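Side-chain contacts in MIP07328p (Drosophila melanogaster, PDB 6FKK), which acts as a chemorepellent axon guidance cue, probably signalling between cells by presenting its extracellular sema domain to a plexin receptor: residues Gly101-Ser104 with Tyr105-Arg108; Lys77-Trp80 with Asp81-Tyr85; Val344-Ser347 with Arg348-Thr351; Val464-Asp467 with Gly468-Val471. All blocks are in the same frame, centred on the assembly; numbering follows the deposited sequence.

In the fold
All four contacts are local turns within the sema domain, a beta-propeller built of four-stranded antiparallel blades. Interactions 1 and 2 belong together: their centres lie 9 Å apart, and the backbones probably bond where Thr102 N meets Tyr85 O at 2.9 Å and Ser104 N meets His83 O at 2.6 Å. Interaction 4, the hairpin at residues 464-471, comes within about 8 Å of interaction 2 between nearest atoms, without touching it. Interaction 3 is remote, its centre about 35 Å from that of interaction 1 and about 46 Å from that of interaction 4, on the opposite side of the chain's centre from the latter. The sugars bound to this chain are N-linked glycans and mark no binding pocket.

Interaction 1: Gly101-Ser104 with Tyr105-Arg108; sequences GTNS and YKPR
Asn103 reaches across the turn with its amide, ND2 donating to Lys106 O over 2.9 Å. The N-H···O angle of 135° shows a bent bond, and the acceptor sits somewhat out of the amide plane. Because CG stands trans to the backbone N (chi1 -175°), the amide is carried to Lys106 O on the returning arm; there ND2 also bonds Asp68 and OD1 bonds Ser64. Behind it, where strand 97-101 ends and strand 108-112 begins, Gly101 N donates to Arg108 O at 3.2 Å, and the return bond from Arg108 N to Gly101 O is weak. At the tip, Lys106 N points between two carbonyls, Thr102 O (3.0 Å) and Asn103 O (2.9 Å), with weak bonds to both. Asn103, Ser104 and Tyr105 all take left-handed helical backbone angles, a conformation asparagine tolerates well. Packing fills in around these bonds. The Arg108 chain runs beside the asparagine, CG 3.4 Å from Asn103 ND2, before its NE pairs with Asp138, while Pro107 CA makes a C-H···O contact with Gly101 O. The Tyr105 ring leaves the turn and packs against Phe170 and the neighbouring loops. A leucine in place of Asn103 would probably leave Lys106 O, Ser64 and Asp68 without their amide partner and free the turn to shift. The chemistry implies that one buried amide, using both its ends, ties the loop to itself and to its surroundings.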
loop_
_atom_site.group_PDB
_atom_site.type_symbol
_atom_site.label_atom_id
_atom_site.label_comp_id
_atom_site.label_asym_id
_atom_site.label_seq_id
_atom_site.Cartn_x
_atom_site.Cartn_y
_atom_site.Cartn_z
ATOM N N GLY A 101 4.917 13.401 -15.151
ATOM C CA GLY A 101 6.264 12.999 -14.803
ATOM C C GLY A 101 7.001 14.117 -14.092
ATOM O O GLY A 101 6.596 15.281 -14.122
ATOM N N THR A 102 8.109 13.736 -13.447
ATOM C CA THR A 102 8.895 14.704 -12.686
ATOM C C THR A 102 9.487 15.773 -13.596
ATOM O O THR A 102 9.487 16.960 -13.250
ATOM C CB THR A 102 10.002 13.992 -11.909
ATOM O OG1 THR A 102 10.996 13.506 -12.821
ATOM C CG2 THR A 102 9.432 12.823 -11.122
ATOM N N ASN A 103 10.003 15.368 -14.760
ATOM C CA ASN A 103 10.537 16.292 -15.763
ATOM C C ASN A 103 11.624 17.190 -15.168
ATOM O O ASN A 103 11.555 18.419 -15.231
ATOM C CB ASN A 103 9.412 17.121 -16.392
ATOM C CG ASN A 103 9.899 18.015 -17.519
ATOM O OD1 ASN A 103 10.867 17.694 -18.208
ATOM N ND2 ASN A 103 9.238 19.153 -17.698
ATOM N N SER A 104 12.633 16.555 -14.575
ATOM C CA SER A 104 13.802 17.250 -14.037
ATOM C C SER A 104 13.389 18.352 -13.064
ATOM O O SER A 104 13.762 19.519 -13.211
ATOM C CB SER A 104 14.665 17.808 -15.169
ATOM O OG SER A 104 15.007 16.793 -16.095
ATOM N N TYR A 105 12.596 17.967 -12.062
ATOM C CA TYR A 105 12.081 18.890 -11.051
ATOM C C TYR A 105 11.285 20.032 -11.681
ATOM O O TYR A 105 11.297 21.163 -11.188
ATOM C CB TYR A 105 13.209 19.433 -10.167
ATOM C CG TYR A 105 13.785 18.397 -9.223
ATOM C CD1 TYR A 105 14.593 17.371 -9.695
ATOM C CD2 TYR A 105 13.520 18.448 -7.860
ATOM C CE1 TYR A 105 15.119 16.422 -8.837
ATOM C CE2 TYR A 105 14.044 17.504 -6.993
ATOM C CZ TYR A 105 14.842 16.493 -7.487
ATOM O OH TYR A 105 15.366 15.552 -6.630
ATOM N N LYS A 106 10.595 19.739 -12.779
ATOM C CA LYS A 106 9.666 20.672 -13.418
ATOM C C LYS A 106 8.437 19.876 -13.834
ATOM O O LYS A 106 8.182 19.669 -15.025
ATOM C CB LYS A 106 10.323 21.367 -14.612
ATOM C CG LYS A 106 9.519 22.513 -15.213
ATOM C CD LYS A 106 10.222 23.087 -16.437
ATOM C CE LYS A 106 9.474 24.283 -17.006
ATOM N NZ LYS A 106 8.115 23.925 -17.495
ATOM N N PRO A 107 7.651 19.405 -12.863
ATOM C CA PRO A 107 6.615 18.409 -13.168
ATOM C C PRO A 107 5.541 18.950 -14.101
ATOM O O PRO A 107 5.088 20.089 -13.968
ATOM C CB PRO A 107 6.042 18.062 -11.789
ATOM C CG PRO A 107 6.357 19.241 -10.935
ATOM C CD PRO A 107 7.668 19.767 -11.435
ATOM N N ARG A 108 5.144 18.113 -15.057
ATOM C CA ARG A 108 4.124 18.449 -16.040
ATOM C C ARG A 108 3.172 17.271 -16.185
ATOM O O ARG A 108 3.501 16.135 -15.836
ATOM C CB ARG A 108 4.743 18.795 -17.404
ATOM C CG ARG A 108 5.878 19.809 -17.349
ATOM C CD ARG A 108 5.359 21.231 -17.230
ATOM N NE ARG A 108 4.693 21.667 -18.453
ATOM C CZ ARG A 108 4.288 22.912 -18.678
ATOM N NH1 ARG A 108 4.484 23.850 -17.760
ATOM N NH2 ARG A 108 3.690 23.223 -19.820
#

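Interaction 2: Lys77-Trp80 with Asp81-Tyr85; sequences KHEW and DCHNY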
loop_
_atom_site.group_PDB
_atom_site.type_symbol
_atom_site.label_atom_id
_atom_site.label_comp_id
_atom_site.label_asym_id
_atom_site.label_seq_id
_atom_site.Cartn_x
_atom_site.Cartn_y
_atom_site.Cartn_z
ATOM N N LYS A 77 20.865 19.937 -8.552
ATOM C CA LYS A 77 20.534 18.520 -8.511
ATOM C C LYS A 77 21.479 17.747 -9.423
ATOM O O LYS A 77 22.031 18.294 -10.382
ATOM C CB LYS A 77 19.079 18.273 -8.925
ATOM C CG LYS A 77 18.058 18.792 -7.928
ATOM C CD LYS A 77 18.202 18.080 -6.595
ATOM C CE LYS A 77 17.178 18.577 -5.589
ATOM N NZ LYS A 77 17.202 17.769 -4.337
ATOM N N HIS A 78 21.658 16.464 -9.115
ATOM C CA HIS A 78 22.596 15.640 -9.858
ATOM C C HIS A 78 21.977 15.162 -11.169
ATOM O O HIS A 78 20.804 15.403 -11.463
ATOM C CB HIS A 78 23.052 14.451 -9.013
ATOM C CG HIS A 78 23.918 14.835 -7.855
ATOM N ND1 HIS A 78 23.413 15.405 -6.706
ATOM C CD2 HIS A 78 25.256 14.741 -7.672
ATOM C CE1 HIS A 78 24.402 15.641 -5.863
ATOM N NE2 HIS A 78 25.530 15.247 -6.424
ATOM N N GLU A 79 22.796 14.476 -11.970
ATOM C CA GLU A 79 22.357 14.037 -13.291
ATOM C C GLU A 79 21.190 13.064 -13.183
ATOM O O GLU A 79 20.208 13.166 -13.926
ATOM C CB GLU A 79 23.530 13.405 -14.043
ATOM C CG GLU A 79 23.269 13.050 -15.509
ATOM C CD GLU A 79 22.463 11.776 -15.680
ATOM O OE1 GLU A 79 21.699 11.684 -16.663
ATOM O OE2 GLU A 79 22.587 10.874 -14.826
ATOM N N TRP A 80 21.284 12.105 -12.259
ATOM C CA TRP A 80 20.248 11.083 -12.151
ATOM C C TRP A 80 18.919 11.684 -11.715
ATOM O O TRP A 80 17.856 11.118 -11.999
ATOM C CB TRP A 80 20.687 9.977 -11.194
ATOM C CG TRP A 80 21.035 10.472 -9.821
ATOM C CD1 TRP A 80 22.202 11.073 -9.435
ATOM C CD2 TRP A 80 20.214 10.402 -8.650
ATOM N NE1 TRP A 80 22.154 11.383 -8.097
ATOM C CE2 TRP A 80 20.945 10.982 -7.592
ATOM C CE3 TRP A 80 18.933 9.907 -8.393
ATOM C CZ2 TRP A 80 20.434 11.080 -6.298
ATOM C CZ3 TRP A 80 18.427 10.005 -7.107
ATOM C CH2 TRP A 80 19.177 10.587 -6.076
ATOM N N ASP A 81 18.959 12.832 -11.041
ATOM C CA ASP A 81 17.730 13.523 -10.676
ATOM C C ASP A 81 17.138 14.295 -11.849
ATOM O O ASP A 81 15.911 14.406 -11.956
ATOM C CB ASP A 81 17.989 14.467 -9.503
ATOM C CG ASP A 81 17.894 13.772 -8.159
ATOM O OD1 ASP A 81 17.112 12.804 -8.034
ATOM O OD2 ASP A 81 18.597 14.205 -7.222
ATOM N N CYS A 82 17.984 14.819 -12.739
ATOM C CA CYS A 82 17.527 15.649 -13.855
ATOM C C CYS A 82 17.114 14.759 -15.029
ATOM O O CYS A 82 17.736 14.727 -16.093
ATOM C CB CYS A 82 18.602 16.651 -14.251
ATOM S SG CYS A 82 19.003 17.841 -12.949
ATOM N N HIS A 83 16.028 14.020 -14.806
ATOM C CA HIS A 83 15.380 13.219 -15.831
ATOM C C HIS A 83 13.872 13.358 -15.656
ATOM O O HIS A 83 13.392 14.097 -14.793
ATOM C CB HIS A 83 15.817 11.750 -15.759
ATOM C CG HIS A 83 17.114 11.471 -16.454
ATOM N ND1 HIS A 83 17.184 11.112 -17.782
ATOM C CD2 HIS A 83 18.391 11.496 -16.003
ATOM C CE1 HIS A 83 18.446 10.928 -18.121
ATOM N NE2 HIS A 83 19.200 11.155 -17.060
ATOM N N ASN A 84 13.120 12.639 -16.481
ATOM C CA ASN A 84 11.659 12.683 -16.450
ATOM C C ASN A 84 11.155 11.309 -16.013
ATOM O O ASN A 84 10.909 10.427 -16.837
ATOM C CB ASN A 84 11.089 13.084 -17.806
ATOM C CG ASN A 84 9.585 13.266 -17.769
ATOM O OD1 ASN A 84 9.009 13.556 -16.721
ATOM N ND2 ASN A 84 8.940 13.094 -18.916
ATOM N N TYR A 85 10.998 11.137 -14.703
ATOM C CA TYR A 85 10.464 9.903 -14.141
ATOM C C TYR A 85 8.944 9.989 -14.148
ATOM O O TYR A 85 8.359 10.813 -13.437
ATOM C CB TYR A 85 10.997 9.676 -12.728
ATOM C CG TYR A 85 12.498 9.507 -12.657
ATOM C CD1 TYR A 85 13.337 10.607 -12.535
ATOM C CD2 TYR A 85 13.076 8.245 -12.710
ATOM C CE1 TYR A 85 14.709 10.456 -12.472
ATOM C CE2 TYR A 85 14.448 8.085 -12.646
ATOM C CZ TYR A 85 15.259 9.192 -12.529
ATOM O OH TYR A 85 16.625 9.031 -12.467
#
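His78 O receives two backbone donors from the turn ahead of it: Cys82 N at 3.1 Å, lying in the carbonyl plane, and Asp81 N in a weak bond. Cys82 N also leans weakly on Glu79 O, so the chain coils tightly before an inverse gamma turn centred on Cys82. Past this turn His83 comes back over the loop, its NE2 donating to Glu79 OE1 over 2.6 Å. The carboxylate oxygen is met on its syn side and lies near the imidazole plane, though the two flat groups stand 79° apart. Glu79 can reach because its chain bends at chi2 (-78°). His83 ND1 bonds Asp44, and two carboxylates at one ring would be likely to favour a protonated imidazole. Were a phenylalanine to stand at His83, Glu79 and Asp44 would probably lose the ring nitrogens that join them, and the glutamate would be free to turn. Next door, the Asp81 carboxylate lies under the Trp80 indole, OD1 3.2 Å from CZ3 toward the ring's rim, the planes 38° apart. Tyr85 OH donates to Trp80 O, which lies at the edge of the tyrosine ring. Lys77 packs its CB 4.0 Å from Cys82 SG. The loop links helix 66-74 to strand 86-91: the Cys82-Cys72 disulfide clamps it to the helix, and Thr102 OG1 accepts from Tyr85 N just before the strand.

Interaction 3: Val344-Ser347 with Arg348-Thr351; sequences VEDS and RTLT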
loop_
_atom_site.group_PDB
_atom_site.type_symbol
_atom_site.label_atom_id
_atom_site.label_comp_id
_atom_site.label_asym_id
_atom_site.label_seq_id
_atom_site.Cartn_x
_atom_site.Cartn_y
_atom_site.Cartn_z
ATOM N N VAL A 344 -21.315 17.204 3.302
ATOM C CA VAL A 344 -22.459 18.053 2.995
ATOM C C VAL A 344 -22.540 18.263 1.488
ATOM O O VAL A 344 -21.527 18.213 0.781
ATOM C CB VAL A 344 -22.331 19.386 3.765
ATOM C CG1 VAL A 344 -20.928 19.949 3.610
ATOM C CG2 VAL A 344 -23.369 20.398 3.309
ATOM N N GLU A 345 -23.760 18.478 0.983
ATOM C CA GLU A 345 -23.958 18.677 -0.450
ATOM C C GLU A 345 -23.143 19.860 -0.963
ATOM O O GLU A 345 -22.332 19.721 -1.886
ATOM C CB GLU A 345 -25.445 18.870 -0.753
ATOM C CG GLU A 345 -25.745 19.092 -2.229
ATOM C CD GLU A 345 -27.223 19.304 -2.504
ATOM O OE1 GLU A 345 -28.044 19.004 -1.611
ATOM O OE2 GLU A 345 -27.565 19.772 -3.610
ATOM N N ASP A 346 -23.342 21.037 -0.375
ATOM C CA ASP A 346 -22.603 22.242 -0.752
ATOM C C ASP A 346 -21.850 22.737 0.479
ATOM O O ASP A 346 -22.430 23.401 1.346
ATOM C CB ASP A 346 -23.536 23.315 -1.309
ATOM C CG ASP A 346 -22.784 24.483 -1.929
ATOM O OD1 ASP A 346 -21.534 24.446 -1.950
ATOM O OD2 ASP A 346 -23.442 25.435 -2.402
ATOM N N SER A 347 -20.556 22.420 0.549
ATOM C CA SER A 347 -19.735 22.808 1.690
ATOM C C SER A 347 -19.480 24.308 1.754
ATOM O O SER A 347 -19.039 24.795 2.799
ATOM C CB SER A 347 -18.403 22.060 1.656
ATOM O OG SER A 347 -17.717 22.295 0.439
ATOM N N ARG A 348 -19.741 25.045 0.670
ATOM C CA ARG A 348 -19.591 26.495 0.705
ATOM C C ARG A 348 -20.603 27.154 1.633
ATOM O O ARG A 348 -20.395 28.299 2.046
ATOM C CB ARG A 348 -19.723 27.076 -0.705
ATOM C CG ARG A 348 -18.742 26.496 -1.711
ATOM C CD ARG A 348 -18.781 27.254 -3.031
ATOM N NE ARG A 348 -19.195 26.403 -4.143
ATOM C CZ ARG A 348 -20.410 26.413 -4.680
ATOM N NH1 ARG A 348 -21.336 27.238 -4.210
ATOM N NH2 ARG A 348 -20.698 25.603 -5.690
ATOM N N THR A 349 -21.692 26.457 1.965
ATOM C CA THR A 349 -22.683 26.968 2.901
ATOM C C THR A 349 -22.265 26.805 4.356
ATOM O O THR A 349 -22.921 27.373 5.236
ATOM C CB THR A 349 -24.028 26.272 2.681
ATOM O OG1 THR A 349 -23.860 24.854 2.805
ATOM C CG2 THR A 349 -24.578 26.595 1.301
ATOM N N LEU A 350 -21.207 26.045 4.631
ATOM C CA LEU A 350 -20.728 25.904 5.998
ATOM C C LEU A 350 -20.227 27.242 6.525
ATOM O O LEU A 350 -19.790 28.111 5.765
ATOM C CB LEU A 350 -19.615 24.858 6.071
ATOM C CG LEU A 350 -20.037 23.415 5.793
ATOM C CD1 LEU A 350 -18.841 22.479 5.842
ATOM C CD2 LEU A 350 -21.096 22.984 6.791
ATOM N N THR A 351 -20.304 27.410 7.840
ATOM C CA THR A 351 -19.895 28.658 8.462
ATOM C C THR A 351 -18.387 28.681 8.686
ATOM O O THR A 351 -17.715 27.646 8.689
ATOM C CB THR A 351 -20.623 28.863 9.790
ATOM O OG1 THR A 351 -20.477 27.691 10.602
ATOM C CG2 THR A 351 -22.100 29.128 9.551
#
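With CG trans to the backbone N (chi1 -170°), Asp346 swings its carboxylate toward the residues ahead, and OD1 accepts from Arg348 N at 3.2 Å, forming an Asx turn at the start of a short 3-10 turn. The N-H comes from above the carboxylate plane. Aspartate suits this place, being short enough to fold back on the chain two residues on. Thr349 sets OG1 between its own N and carbonyl carbon (chi1 57°), which brings the hydroxyl to Asp346 O, an acceptor that Thr349 N also bonds; the hydroxyl comes nearly in line with the C=O. Leu350 N follows with a 3.1 Å bond to Ser347 O. The Arg348 side chain bends back over the aspartate, whose OD1 lies over the centre of one guanidinium face; OD2 approaches NH1 at 3.3 Å as a salt bridge of charges alone, with the planes 76° apart. Arg237 adds a long, weak ion pair to OD1. Ser347 OG instead bonds the loop at Asp236, Arg237 and Gly238. Thr351 N-caps helix 352-360 through a weak bond between OG1 and Ala354 N. On the apolar side, Val344 CG1 slides past Leu350 CD1 at 4.0 Å.

Interaction 4: Val464-Asp467 with Gly468-Val471; sequences VVSD and GSLV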
loop_
_atom_site.group_PDB
_atom_site.type_symbol
_atom_site.label_atom_id
_atom_site.label_comp_id
_atom_site.label_asym_id
_atom_site.label_seq_id
_atom_site.Cartn_x
_atom_site.Cartn_y
_atom_site.Cartn_z
ATOM N N VAL A 464 7.811 -9.561 -8.612
ATOM C CA VAL A 464 8.590 -8.738 -7.695
ATOM C C VAL A 464 9.155 -7.548 -8.458
ATOM O O VAL A 464 9.648 -7.688 -9.584
ATOM C CB VAL A 464 9.706 -9.572 -7.042
ATOM C CG1 VAL A 464 10.524 -8.716 -6.089
ATOM C CG2 VAL A 464 9.109 -10.768 -6.322
ATOM N N VAL A 465 9.085 -6.368 -7.849
ATOM C CA VAL A 465 9.485 -5.121 -8.491
ATOM C C VAL A 465 10.587 -4.474 -7.664
ATOM O O VAL A 465 10.383 -4.165 -6.483
ATOM C CB VAL A 465 8.297 -4.160 -8.655
ATOM C CG1 VAL A 465 8.752 -2.862 -9.303
ATOM C CG2 VAL A 465 7.193 -4.816 -9.467
ATOM N N SER A 466 11.745 -4.266 -8.282
ATOM C CA SER A 466 12.838 -3.516 -7.687
ATOM C C SER A 466 12.955 -2.166 -8.389
ATOM O O SER A 466 12.102 -1.788 -9.200
ATOM C CB SER A 466 14.143 -4.310 -7.766
ATOM O OG SER A 466 14.653 -4.318 -9.089
ATOM N N ASP A 467 14.026 -1.433 -8.077
ATOM C CA ASP A 467 14.229 -0.138 -8.717
ATOM C C ASP A 467 14.468 -0.291 -10.213
ATOM O O ASP A 467 14.020 0.542 -11.008
ATOM C CB ASP A 467 15.395 0.602 -8.063
ATOM C CG ASP A 467 14.988 1.331 -6.799
ATOM O OD1 ASP A 467 13.798 1.699 -6.676
ATOM O OD2 ASP A 467 15.862 1.539 -5.934
ATOM N N GLY A 468 15.158 -1.351 -10.619
ATOM C CA GLY A 468 15.495 -1.498 -12.020
ATOM C C GLY A 468 15.212 -2.860 -12.617
ATOM O O GLY A 468 15.898 -3.271 -13.557
ATOM N N SER A 469 14.206 -3.567 -12.104
ATOM C CA SER A 469 13.891 -4.882 -12.644
ATOM C C SER A 469 12.499 -5.315 -12.209
ATOM O O SER A 469 12.013 -4.926 -11.144
ATOM C CB SER A 469 14.919 -5.931 -12.202
ATOM O OG SER A 469 14.855 -6.147 -10.803
ATOM N N LEU A 470 11.867 -6.121 -13.060
ATOM C CA LEU A 470 10.687 -6.899 -12.713
ATOM C C LEU A 470 11.059 -8.370 -12.810
ATOM O O LEU A 470 11.642 -8.797 -13.811
ATOM C CB LEU A 470 9.507 -6.601 -13.643
ATOM C CG LEU A 470 9.093 -5.157 -13.920
ATOM C CD1 LEU A 470 7.811 -5.142 -14.734
ATOM C CD2 LEU A 470 8.922 -4.379 -12.630
ATOM N N VAL A 471 10.731 -9.139 -11.777
ATOM C CA VAL A 471 11.054 -10.559 -11.729
ATOM C C VAL A 471 9.773 -11.337 -11.468
ATOM O O VAL A 471 9.012 -10.998 -10.556
ATOM C CB VAL A 471 12.111 -10.870 -10.653
ATOM C CG1 VAL A 471 12.289 -12.372 -10.501
ATOM C CG2 VAL A 471 13.433 -10.213 -11.012
#
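Ser466 and Ser469 face each other across the turn, OG to OG at 2.5 Å, and either hydroxyl could be the donor. Both side chains place OG between the backbone N and the carbonyl carbon (chi1 74° in Ser466, 66° in Ser469), and this rotation carries the two hydroxyls to the same side of the hairpin. Ser466 OG also takes a weak bond from Gly468 N, so a small hydroxyl residue here serves backbone and side chain at once. Ser466 N donates to Ser469 O at 2.9 Å. Farther from the bend, Val464 and Val471 form an antiparallel hydrogen-bonded pair, with Val464 N to Val471 O at 2.7 Å and Val471 N to Val464 O at 2.8 Å. Between these rungs, Val465 and Leu470 are a non-hydrogen-bonded pair lying side by side on one face of the sheet; Leu470 CD2 rests against Val465 CG2 at 3.6 Å. Val464 and Val471 point to the other face, toward Ile450 and Leu444. Beta-branched valines suit such extended strands. At the bend itself, Asp467 turns outward to a salt bridge with Arg451, and Gly468 adds no side chain. Strand 452-456 flanks the pair on one side and strand 18-21 on the other. Three C-terminal strands and the N-terminal strand 18-21 thus make one four-stranded blade, consistent with closure of the sema propeller, where the two ends of the domain share a blade.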